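Local coordinates for protein salicylate 5-hydroxylase, large oxygenase component (Ralstonia sp., PDB 7C8Z) that forms the large oxygenase component of a multicomponent enzyme that hydroxylates salicylate at carbon 5, giving gentisate, with one [2Fe-2S] cluster and one iron per subunit, at residues 229-234 with 325-330; 235-240 with 387-392; 342-347 with 352-357. One frame throughout, in Å; residues are numbered along the deposited sequence.

The three contacts show how one catalytic domain uses different chemistry at different places around a single helix. Contacts 1 and 2 share helix 232-238: its leading turn rests on the bend after strand 321-326 through aromatic and proline carbons, while its far end meets helix 387-402 in one weak polar bond beside the iron. Contact 3 is a pairing of neighbouring strands in the same sheet as 321-326, held by backbone hydrogen bonds and much larger in area. Contacts 1 and 2 are wholly buried; contact 3 is mostly so, reaching solvent near Asn347. The helix also packs on contact 3, where Met234 touches Phe354.

Contact 1: residues 229-234 with 325-330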
loop_
_atom_site.group_PDB
_atom_site.type_symbol
_atom_site.label_atom_id
_atom_site.label_comp_id
_atom_site.label_asym_id
_atom_site.label_seq_id
_atom_site.Cartn_x
_atom_site.Cartn_y
_atom_site.Cartn_z
ATOM N N GLY A 229 4.981 -14.455 5.689
ATOM C CA GLY A 229 5.483 -15.143 6.859
ATOM C C GLY A 229 6.992 -15.281 6.787
ATOM O O GLY A 229 7.597 -15.097 5.726
ATOM N N ASN A 230 7.592 -15.641 7.924
ATOM C CA ASN A 230 9.038 -15.825 7.953
ATOM C C ASN A 230 9.438 -16.973 7.039
ATOM O O ASN A 230 8.793 -18.025 7.014
ATOM C CB ASN A 230 9.524 -16.096 9.376
ATOM C CG ASN A 230 11.041 -16.091 9.484
ATOM O OD1 ASN A 230 11.688 -17.122 9.321
ATOM N ND2 ASN A 230 11.613 -14.925 9.758
ATOM N N TRP A 231 10.537 -16.774 6.309
ATOM C CA TRP A 231 10.928 -17.719 5.268
ATOM C C TRP A 231 11.152 -19.117 5.822
ATOM O O TRP A 231 10.876 -20.107 5.133
ATOM C CB TRP A 231 12.182 -17.216 4.560
ATOM C CG TRP A 231 13.386 -17.227 5.439
ATOM C CD1 TRP A 231 13.804 -16.230 6.272
ATOM C CD2 TRP A 231 14.324 -18.295 5.585
ATOM N NE1 TRP A 231 14.949 -16.611 6.926
ATOM C CE2 TRP A 231 15.289 -17.876 6.523
ATOM C CE3 TRP A 231 14.441 -19.566 5.015
ATOM C CZ2 TRP A 231 16.357 -18.681 6.903
ATOM C CZ3 TRP A 231 15.504 -20.364 5.392
ATOM C CH2 TRP A 231 16.449 -19.919 6.327
ATOM N N LYS A 232 11.658 -19.218 7.057
ATOM C CA LYS A 232 11.899 -20.521 7.672
ATOM C C LYS A 232 10.638 -21.376 7.681
ATOM O O LYS A 232 10.705 -22.601 7.504
ATOM C CB LYS A 232 12.434 -20.333 9.091
ATOM C CG LYS A 232 13.804 -19.682 9.146
ATOM C CD LYS A 232 14.451 -19.851 10.511
ATOM C CE LYS A 232 13.763 -18.985 11.554
ATOM N NZ LYS A 232 14.126 -17.543 11.437
ATOM N N LEU A 233 9.473 -20.741 7.854
ATOM C CA LEU A 233 8.217 -21.482 7.896
ATOM C C LEU A 233 7.989 -22.291 6.626
ATOM O O LEU A 233 7.307 -23.321 6.665
ATOM C CB LEU A 233 7.050 -20.525 8.119
ATOM C CG LEU A 233 6.902 -20.008 9.543
ATOM C CD1 LEU A 233 5.755 -19.014 9.618
ATOM C CD2 LEU A 233 6.687 -21.162 10.498
ATOM N N MET A 234 8.552 -21.858 5.497
ATOM C CA MET A 234 8.415 -22.646 4.279
ATOM C C MET A 234 9.267 -23.904 4.352
ATOM O O MET A 234 8.793 -25.008 4.053
ATOM C CB MET A 234 8.785 -21.809 3.054
ATOM C CG MET A 234 8.603 -22.544 1.731
ATOM S SD MET A 234 7.077 -23.504 1.660
ATOM C CE MET A 234 5.867 -22.249 1.244
ATOM N N THR A 325 14.233 -30.651 0.477
ATOM C CA THR A 325 14.566 -29.297 0.899
ATOM C C THR A 325 16.078 -29.116 0.875
ATOM O O THR A 325 16.800 -29.817 1.600
ATOM C CB THR A 325 14.014 -29.005 2.294
ATOM O OG1 THR A 325 14.250 -30.128 3.156
ATOM C CG2 THR A 325 12.524 -28.722 2.221
ATOM N N ILE A 326 16.552 -28.195 0.034
ATOM C CA ILE A 326 17.953 -27.791 0.010
ATOM C C ILE A 326 18.044 -26.430 0.690
ATOM O O ILE A 326 17.565 -25.414 0.163
ATOM C CB ILE A 326 18.520 -27.757 -1.416
ATOM C CG1 ILE A 326 18.543 -29.170 -2.001
ATOM C CG2 ILE A 326 19.927 -27.171 -1.413
ATOM C CD1 ILE A 326 19.109 -29.243 -3.398
ATOM N N PHE A 327 18.656 -26.444 1.873
ATOM C CA PHE A 327 18.729 -25.281 2.743
ATOM C C PHE A 327 19.722 -24.263 2.189
ATOM O O PHE A 327 20.811 -24.635 1.745
ATOM C CB PHE A 327 19.162 -25.724 4.143
ATOM C CG PHE A 327 18.621 -24.873 5.260
ATOM C CD1 PHE A 327 17.305 -25.000 5.676
ATOM C CD2 PHE A 327 19.441 -23.964 5.913
ATOM C CE1 PHE A 327 16.811 -24.230 6.716
ATOM C CE2 PHE A 327 18.955 -23.189 6.948
ATOM C CZ PHE A 327 17.637 -23.322 7.352
ATOM N N PRO A 328 19.400 -22.964 2.250
ATOM C CA PRO A 328 18.137 -22.476 2.804
ATOM C C PRO A 328 17.150 -22.017 1.740
ATOM O O PRO A 328 16.092 -21.488 2.080
ATOM C CB PRO A 328 18.588 -21.279 3.633
ATOM C CG PRO A 328 19.699 -20.685 2.780
ATOM C CD PRO A 328 20.328 -21.846 1.998
ATOM N N SER A 329 17.487 -22.225 0.467
ATOM C CA SER A 329 16.881 -21.441 -0.592
ATOM C C SER A 329 15.840 -22.166 -1.428
ATOM O O SER A 329 15.027 -21.490 -2.066
ATOM C CB SER A 329 17.964 -20.898 -1.540
ATOM O OG SER A 329 18.204 -21.789 -2.617
ATOM N N VAL A 330 15.831 -23.500 -1.485
ATOM C CA VAL A 330 15.004 -24.127 -2.509
ATOM C C VAL A 330 14.371 -25.431 -2.046
ATOM O O VAL A 330 14.850 -26.108 -1.133
ATOM C CB VAL A 330 15.804 -24.356 -3.815
ATOM C CG1 VAL A 330 16.686 -25.591 -3.713
ATOM C CG2 VAL A 330 14.867 -24.428 -5.025
#
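A cis peptide bond joins Phe327 to Pro328, and the indole of Trp231 meets both residues where the chain bends. The six-membered part of the indole does the touching. Trp231 CH2 lies 3.7 Å from CZ at the far end of the Phe327 ring. Neighbouring Trp231 CZ3 is 3.7 Å from CB of Pro328, and Pro328 CB is equally close to Trp231 CH2, so the proline carbon straddles that ring bond. Trp231 CZ3 also approaches the carbonyl oxygen of Pro328 at 3.5 Å. The six-membered ring of Trp231 and the ring of Phe327 meet obliquely, their planes 53° apart, in neither a stack nor an edge-to-face pair. Pro328 CB also lies over one face of the Phe327 ring, offset toward its rim, and thus packs against both aromatic systems.

The bond to CB of Trp231 already points toward the bend, and with CG between the backbone N and the carbonyl carbon (chi1 68°) the six-membered ring ends there, while NE1 hydrogen-bonds Glu58. The fold explains the meeting: the bend joins two adjacent strands of the antiparallel sheet of the catalytic domain, 321-326 and 330-335, and Trp231 belongs to the turn that opens helix 232-238, which lies against that sheet. A classic beta bulge, with Ser329 and Val330 both facing Ile326, shapes the start of the second strand.

On the helix side, Asn230 OD1 caps the opening turn by accepting from Lys232 N at 3.1 Å, the donor lying above the carbonyl plane rather than in it. Lys232 NZ adds a weak bond to the same oxygen, but its salt bridge is with Glu58, so Trp231 and Lys232 share one glutamate. Lys232 CG lies over a face of the indole, offset toward its rim, and Phe63 meets Trp231 edge-to-face.

Contact 2: residues 235-240 with 387-392; sequences QENIKD and ADDGEV. With FE (Fe (III) ion), chain J.
Asn237 sets its side-chain amide against the carboxylate of Asp389, and the meeting lies at the mononuclear iron. Asn237 ND2 gives a weak hydrogen bond to Asp389 OD1, 3.1 Å long and bent to 148° at the hydrogen. The two groups are far from coplanar, the amide and carboxylate planes of Asn237 and Asp389 standing 70° apart, and the side chains cross at about a right angle. Asn237 reaches over from helix 232-238 with CG anti to its backbone N (chi1 -170°). Asn237 OD1 comes within 3.4 Å of Asp389 OD1, but both atoms are acceptors and no bond forms. Val392, one turn further along helix 387-402, comes only marginally near, its CG2 4.4 Å from Asn237 OD1.

Asp389 holds the iron through a single oxygen: Asp389 OD1 is 2.2 Å from the metal, whereas Asp389 OD2 stays 3.1 Å from it. A water at 2.2 Å from the iron is a further ligand. With His243 and His248, the latter also weakly hydrogen-bonded through ND1 to Asp388, the residue before Asp389 in the helix, it makes the facial triad of two histidines and one carboxylate characteristic of Rieske oxygenases.

Just past the helix end, Asp240 links this region to a second subunit: its carboxylate forms a salt bridge with Arg113 and a hydrogen bond with His133 of another copy of the protein, both at its [2Fe-2S] cluster, which His133 probably ligates, as in relatives. This bridge is consistent with the intersubunit electron route of the family.

Because OD1 of Asp389 serves both the iron and Asn237, the amide may slightly bias the orientation of the carboxylate and draw a little electron density from the ligating oxygen; the weak, bent bond and the stronger metal bond suggest a small effect.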
loop_
_atom_site.group_PDB
_atom_site.type_symbol
_atom_site.label_atom_id
_atom_site.label_comp_id
_atom_site.label_asym_id
_atom_site.label_seq_id
_atom_site.Cartn_x
_atom_site.Cartn_y
_atom_site.Cartn_z
ATOM N N GLN A 235 10.525 -23.759 4.776
ATOM C CA GLN A 235 11.374 -24.930 4.970
ATOM C C GLN A 235 10.725 -25.914 5.932
ATOM O O GLN A 235 10.546 -27.096 5.608
ATOM C CB GLN A 235 12.755 -24.495 5.464
ATOM C CG GLN A 235 13.622 -23.904 4.361
ATOM C CD GLN A 235 14.168 -24.969 3.422
ATOM O OE1 GLN A 235 14.116 -26.164 3.721
ATOM N NE2 GLN A 235 14.689 -24.539 2.274
ATOM N N GLU A 236 10.329 -25.426 7.110
ATOM C CA GLU A 236 9.564 -26.238 8.048
ATOM C C GLU A 236 8.432 -26.969 7.345
ATOM O O GLU A 236 8.253 -28.180 7.523
ATOM C CB GLU A 236 8.990 -25.360 9.158
ATOM C CG GLU A 236 10.001 -24.765 10.102
ATOM C CD GLU A 236 9.339 -23.988 11.218
ATOM O OE1 GLU A 236 8.143 -24.227 11.487
ATOM O OE2 GLU A 236 10.010 -23.131 11.826
ATOM N N ASN A 237 7.683 -26.251 6.501
ATOM C CA ASN A 237 6.482 -26.840 5.921
ATOM C C ASN A 237 6.819 -28.040 5.050
ATOM O O ASN A 237 6.041 -28.999 4.987
ATOM C CB ASN A 237 5.711 -25.788 5.120
ATOM C CG ASN A 237 4.340 -26.275 4.687
ATOM O OD1 ASN A 237 3.382 -26.234 5.456
ATOM N ND2 ASN A 237 4.242 -26.739 3.450
ATOM N N ILE A 238 7.989 -28.033 4.409
ATOM C CA ILE A 238 8.408 -29.175 3.612
ATOM C C ILE A 238 9.344 -30.086 4.390
ATOM O O ILE A 238 9.783 -31.121 3.871
ATOM C CB ILE A 238 9.025 -28.708 2.278
ATOM C CG1 ILE A 238 8.163 -27.598 1.687
ATOM C CG2 ILE A 238 9.086 -29.839 1.259
ATOM C CD1 ILE A 238 6.756 -28.058 1.346
ATOM N N LYS A 239 9.637 -29.740 5.643
ATOM C CA LYS A 239 10.201 -30.663 6.613
ATOM C C LYS A 239 9.140 -31.173 7.589
ATOM O O LYS A 239 9.484 -31.767 8.616
ATOM C CB LYS A 239 11.352 -29.990 7.368
ATOM C CG LYS A 239 12.512 -29.564 6.474
ATOM C CD LYS A 239 13.481 -28.640 7.201
ATOM C CE LYS A 239 14.620 -28.188 6.292
ATOM N NZ LYS A 239 15.315 -29.317 5.599
ATOM N N ASP A 240 7.859 -30.964 7.276
ATOM C CA ASP A 240 6.738 -31.367 8.121
ATOM C C ASP A 240 6.042 -32.554 7.468
ATOM O O ASP A 240 5.265 -32.372 6.519
ATOM C CB ASP A 240 5.764 -30.196 8.290
ATOM C CG ASP A 240 4.722 -30.437 9.366
ATOM O OD1 ASP A 240 4.474 -31.604 9.733
ATOM O OD2 ASP A 240 4.135 -29.440 9.840
ATOM N N ALA A 387 -2.367 -24.022 -1.781
ATOM C CA ALA A 387 -2.815 -22.750 -1.210
ATOM C C ALA A 387 -2.867 -22.799 0.316
ATOM O O ALA A 387 -2.514 -21.815 0.990
ATOM C CB ALA A 387 -4.182 -22.372 -1.783
ATOM N N ASP A 388 -3.298 -23.938 0.872
ATOM C CA ASP A 388 -3.308 -24.127 2.321
ATOM C C ASP A 388 -1.951 -23.810 2.940
ATOM O O ASP A 388 -1.879 -23.268 4.049
ATOM C CB ASP A 388 -3.723 -25.561 2.660
ATOM C CG ASP A 388 -5.115 -25.904 2.155
ATOM O OD1 ASP A 388 -5.984 -25.009 2.141
ATOM O OD2 ASP A 388 -5.342 -27.077 1.784
ATOM N N ASP A 389 -0.865 -24.147 2.241
ATOM C CA ASP A 389 0.468 -23.973 2.808
ATOM C C ASP A 389 0.769 -22.501 3.052
ATOM O O ASP A 389 1.158 -22.107 4.159
ATOM C CB ASP A 389 1.512 -24.598 1.887
ATOM C CG ASP A 389 1.374 -26.102 1.794
ATOM O OD1 ASP A 389 1.204 -26.747 2.853
ATOM O OD2 ASP A 389 1.427 -26.640 0.664
ATOM N N GLY A 390 0.611 -21.674 2.020
ATOM C CA GLY A 390 0.786 -20.244 2.200
ATOM C C GLY A 390 -0.145 -19.676 3.254
ATOM O O GLY A 390 0.254 -18.822 4.056
ATOM N N GLU A 391 -1.396 -20.152 3.281
ATOM C CA GLU A 391 -2.333 -19.635 4.276
ATOM C C GLU A 391 -1.833 -19.903 5.695
ATOM O O GLU A 391 -1.747 -18.982 6.521
ATOM C CB GLU A 391 -3.719 -20.243 4.065
ATOM C CG GLU A 391 -4.336 -19.995 2.682
ATOM C CD GLU A 391 -4.861 -18.580 2.474
ATOM O OE1 GLU A 391 -4.246 -17.610 2.971
ATOM O OE2 GLU A 391 -5.906 -18.442 1.804
ATOM N N VAL A 392 -1.462 -21.155 5.986
ATOM C CA VAL A 392 -1.059 -21.493 7.350
ATOM C C VAL A 392 0.269 -20.838 7.696
ATOM O O VAL A 392 0.513 -20.508 8.862
ATOM C CB VAL A 392 -1.013 -23.020 7.583
ATOM C CG1 VAL A 392 -2.354 -23.646 7.252
ATOM C CG2 VAL A 392 0.121 -23.683 6.796
HETATM FE FE FE J . 1.608 -28.909 2.702
HETATM O O HOH W 1 1.685 -30.532 1.142
#

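Contact 3: residues 342-347 with 352-357; sequences RHIQPN and FDFVWT
Arg342 leaves its strand with CG anti to the carbonyl carbon (chi1 -48°) and runs extended to NE, and Trp356 likewise has CG anti to its carbonyl carbon (chi1 -51°); both side chains rise on the same face of the sheet, where guanidinium and indole overlap. Trp356 CZ3 lies over one face of the guanidinium, offset toward its rim and 3.2 Å from Arg342 NE, with the two planes 38° apart. Arg342 CD adds a CH-pi contact over the six-membered ring of Trp356, 4.1 Å from its centroid. The outer end of the arginine is held by Gln333, and Trp356 NE1 by Gln225.

Arg342 and Trp356 form a non-hydrogen-bonded pair of the antiparallel hairpin of strands 338-346 and 352-361, in the seven-stranded sheet of the catalytic domain. His343 with Val355 and Gln345 with Asp353 are hydrogen-bonded pairs here; His343 N reaches Val355 O at 2.9 Å, and Gln345 O takes Asp353 N at 2.8 Å.

Beside Arg342, on the face turned to helix 232-238, Ile344 CG1 meets the edge of the Phe354 ring, 3.6 Å from CE1. On the other face Gln345 reaches diagonally across to Val355, its NE2 3.4 Å from Val355 CG2, and Asp353 OD1 forms a salt bridge with Arg226 of strand 217-227.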
loop_
_atom_site.group_PDB
_atom_site.type_symbol
_atom_site.label_atom_id
_atom_site.label_comp_id
_atom_site.label_asym_id
_atom_site.label_seq_id
_atom_site.Cartn_x
_atom_site.Cartn_y
_atom_site.Cartn_z
ATOM N N ARG A 342 10.886 -24.801 -6.225
ATOM C CA ARG A 342 10.192 -23.753 -5.487
ATOM C C ARG A 342 11.251 -22.922 -4.780
ATOM O O ARG A 342 11.906 -23.400 -3.846
ATOM C CB ARG A 342 9.203 -24.345 -4.494
ATOM C CG ARG A 342 8.321 -25.418 -5.088
ATOM C CD ARG A 342 7.589 -26.152 -3.994
ATOM N NE ARG A 342 6.705 -27.178 -4.526
ATOM C CZ ARG A 342 5.858 -27.874 -3.782
ATOM N NH1 ARG A 342 5.791 -27.648 -2.474
ATOM N NH2 ARG A 342 5.077 -28.792 -4.341
ATOM N N HIS A 343 11.423 -21.690 -5.242
ATOM C CA HIS A 343 12.509 -20.816 -4.833
ATOM C C HIS A 343 12.008 -19.855 -3.762
ATOM O O HIS A 343 10.994 -19.173 -3.966
ATOM C CB HIS A 343 13.028 -20.055 -6.056
ATOM C CG HIS A 343 14.271 -19.255 -5.811
ATOM N ND1 HIS A 343 14.820 -18.435 -6.772
ATOM C CD2 HIS A 343 15.073 -19.154 -4.726
ATOM C CE1 HIS A 343 15.905 -17.857 -6.288
ATOM N NE2 HIS A 343 16.081 -18.277 -5.048
ATOM N N ILE A 344 12.703 -19.840 -2.613
ATOM C CA ILE A 344 12.410 -18.929 -1.509
ATOM C C ILE A 344 13.247 -17.669 -1.674
ATOM O O ILE A 344 14.473 -17.739 -1.814
ATOM C CB ILE A 344 12.701 -19.589 -0.151
ATOM C CG1 ILE A 344 11.789 -20.786 0.085
ATOM C CG2 ILE A 344 12.528 -18.580 0.982
ATOM C CD1 ILE A 344 12.085 -21.481 1.374
ATOM N N GLN A 345 12.590 -16.510 -1.617
ATOM C CA GLN A 345 13.235 -15.213 -1.805
ATOM C C GLN A 345 12.796 -14.319 -0.653
ATOM O O GLN A 345 11.729 -13.693 -0.709
ATOM C CB GLN A 345 12.866 -14.617 -3.159
ATOM C CG GLN A 345 12.893 -15.639 -4.292
ATOM C CD GLN A 345 12.518 -15.049 -5.634
ATOM O OE1 GLN A 345 11.894 -13.995 -5.705
ATOM N NE2 GLN A 345 12.908 -15.722 -6.707
ATOM N N PRO A 346 13.587 -14.244 0.412
ATOM C CA PRO A 346 13.123 -13.554 1.620
ATOM C C PRO A 346 13.070 -12.042 1.443
ATOM O O PRO A 346 13.802 -11.452 0.645
ATOM C CB PRO A 346 14.162 -13.956 2.674
ATOM C CG PRO A 346 15.405 -14.245 1.877
ATOM C CD PRO A 346 14.937 -14.814 0.568
ATOM N N ASN A 347 12.174 -11.415 2.209
ATOM C CA ASN A 347 12.012 -9.958 2.210
ATOM C C ASN A 347 11.620 -9.565 3.635
ATOM O O ASN A 347 10.441 -9.581 3.994
ATOM C CB ASN A 347 10.974 -9.506 1.193
ATOM C CG ASN A 347 11.520 -9.471 -0.216
ATOM O OD1 ASN A 347 11.088 -10.232 -1.086
ATOM N ND2 ASN A 347 12.487 -8.589 -0.451
ATOM N N PHE A 352 8.092 -13.513 2.448
ATOM C CA PHE A 352 8.994 -14.085 1.460
ATOM C C PHE A 352 8.231 -14.322 0.169
ATOM O O PHE A 352 7.039 -14.644 0.183
ATOM C CB PHE A 352 9.646 -15.389 1.951
ATOM C CG PHE A 352 8.704 -16.566 2.033
ATOM C CD1 PHE A 352 7.978 -16.813 3.193
ATOM C CD2 PHE A 352 8.569 -17.445 0.964
ATOM C CE1 PHE A 352 7.122 -17.902 3.277
ATOM C CE2 PHE A 352 7.716 -18.534 1.041
ATOM C CZ PHE A 352 6.991 -18.763 2.200
ATOM N N ASP A 353 8.934 -14.154 -0.948
ATOM C CA ASP A 353 8.415 -14.512 -2.256
ATOM C C ASP A 353 8.741 -15.970 -2.558
ATOM O O ASP A 353 9.751 -16.515 -2.100
ATOM C CB ASP A 353 9.001 -13.606 -3.341
ATOM C CG ASP A 353 8.477 -12.173 -3.264
ATOM O OD1 ASP A 353 7.481 -11.919 -2.549
ATOM O OD2 ASP A 353 9.065 -11.295 -3.931
ATOM N N PHE A 354 7.872 -16.597 -3.340
ATOM C CA PHE A 354 7.927 -18.031 -3.588
ATOM C C PHE A 354 7.658 -18.234 -5.069
ATOM O O PHE A 354 6.553 -17.942 -5.547
ATOM C CB PHE A 354 6.905 -18.778 -2.735
ATOM C CG PHE A 354 7.277 -20.204 -2.433
ATOM C CD1 PHE A 354 8.555 -20.529 -2.002
ATOM C CD2 PHE A 354 6.337 -21.213 -2.556
ATOM C CE1 PHE A 354 8.893 -21.841 -1.714
ATOM C CE2 PHE A 354 6.667 -22.523 -2.271
ATOM C CZ PHE A 354 7.947 -22.838 -1.843
ATOM N N VAL A 355 8.667 -18.711 -5.789
ATOM C CA VAL A 355 8.605 -18.837 -7.238
ATOM C C VAL A 355 8.629 -20.312 -7.606
ATOM O O VAL A 355 9.620 -21.006 -7.355
ATOM C CB VAL A 355 9.757 -18.086 -7.915
ATOM C CG1 VAL A 355 9.659 -18.230 -9.428
ATOM C CG2 VAL A 355 9.734 -16.626 -7.495
ATOM N N TRP A 356 7.543 -20.786 -8.203
ATOM C CA TRP A 356 7.442 -22.150 -8.695
ATOM C C TRP A 356 7.861 -22.159 -10.157
ATOM O O TRP A 356 7.252 -21.469 -10.983
ATOM C CB TRP A 356 6.016 -22.685 -8.567
ATOM C CG TRP A 356 5.359 -22.542 -7.216
ATOM C CD1 TRP A 356 5.155 -21.388 -6.512
ATOM C CD2 TRP A 356 4.780 -23.594 -6.435
ATOM N NE1 TRP A 356 4.500 -21.660 -5.334
ATOM C CE2 TRP A 356 4.260 -23.009 -5.263
ATOM C CE3 TRP A 356 4.659 -24.977 -6.610
ATOM C CZ2 TRP A 356 3.635 -23.759 -4.268
ATOM C CZ3 TRP A 356 4.033 -25.718 -5.623
ATOM C CH2 TRP A 356 3.531 -25.107 -4.468
ATOM N N THR A 357 8.905 -22.920 -10.471
ATOM C CA THR A 357 9.298 -23.222 -11.845
ATOM C C THR A 357 8.871 -24.660 -12.108
ATOM O O THR A 357 9.490 -25.605 -11.602
ATOM C CB THR A 357 10.801 -23.046 -12.045
ATOM O OG1 THR A 357 11.228 -21.820 -11.441
ATOM C CG2 THR A 357 11.141 -23.027 -13.527
#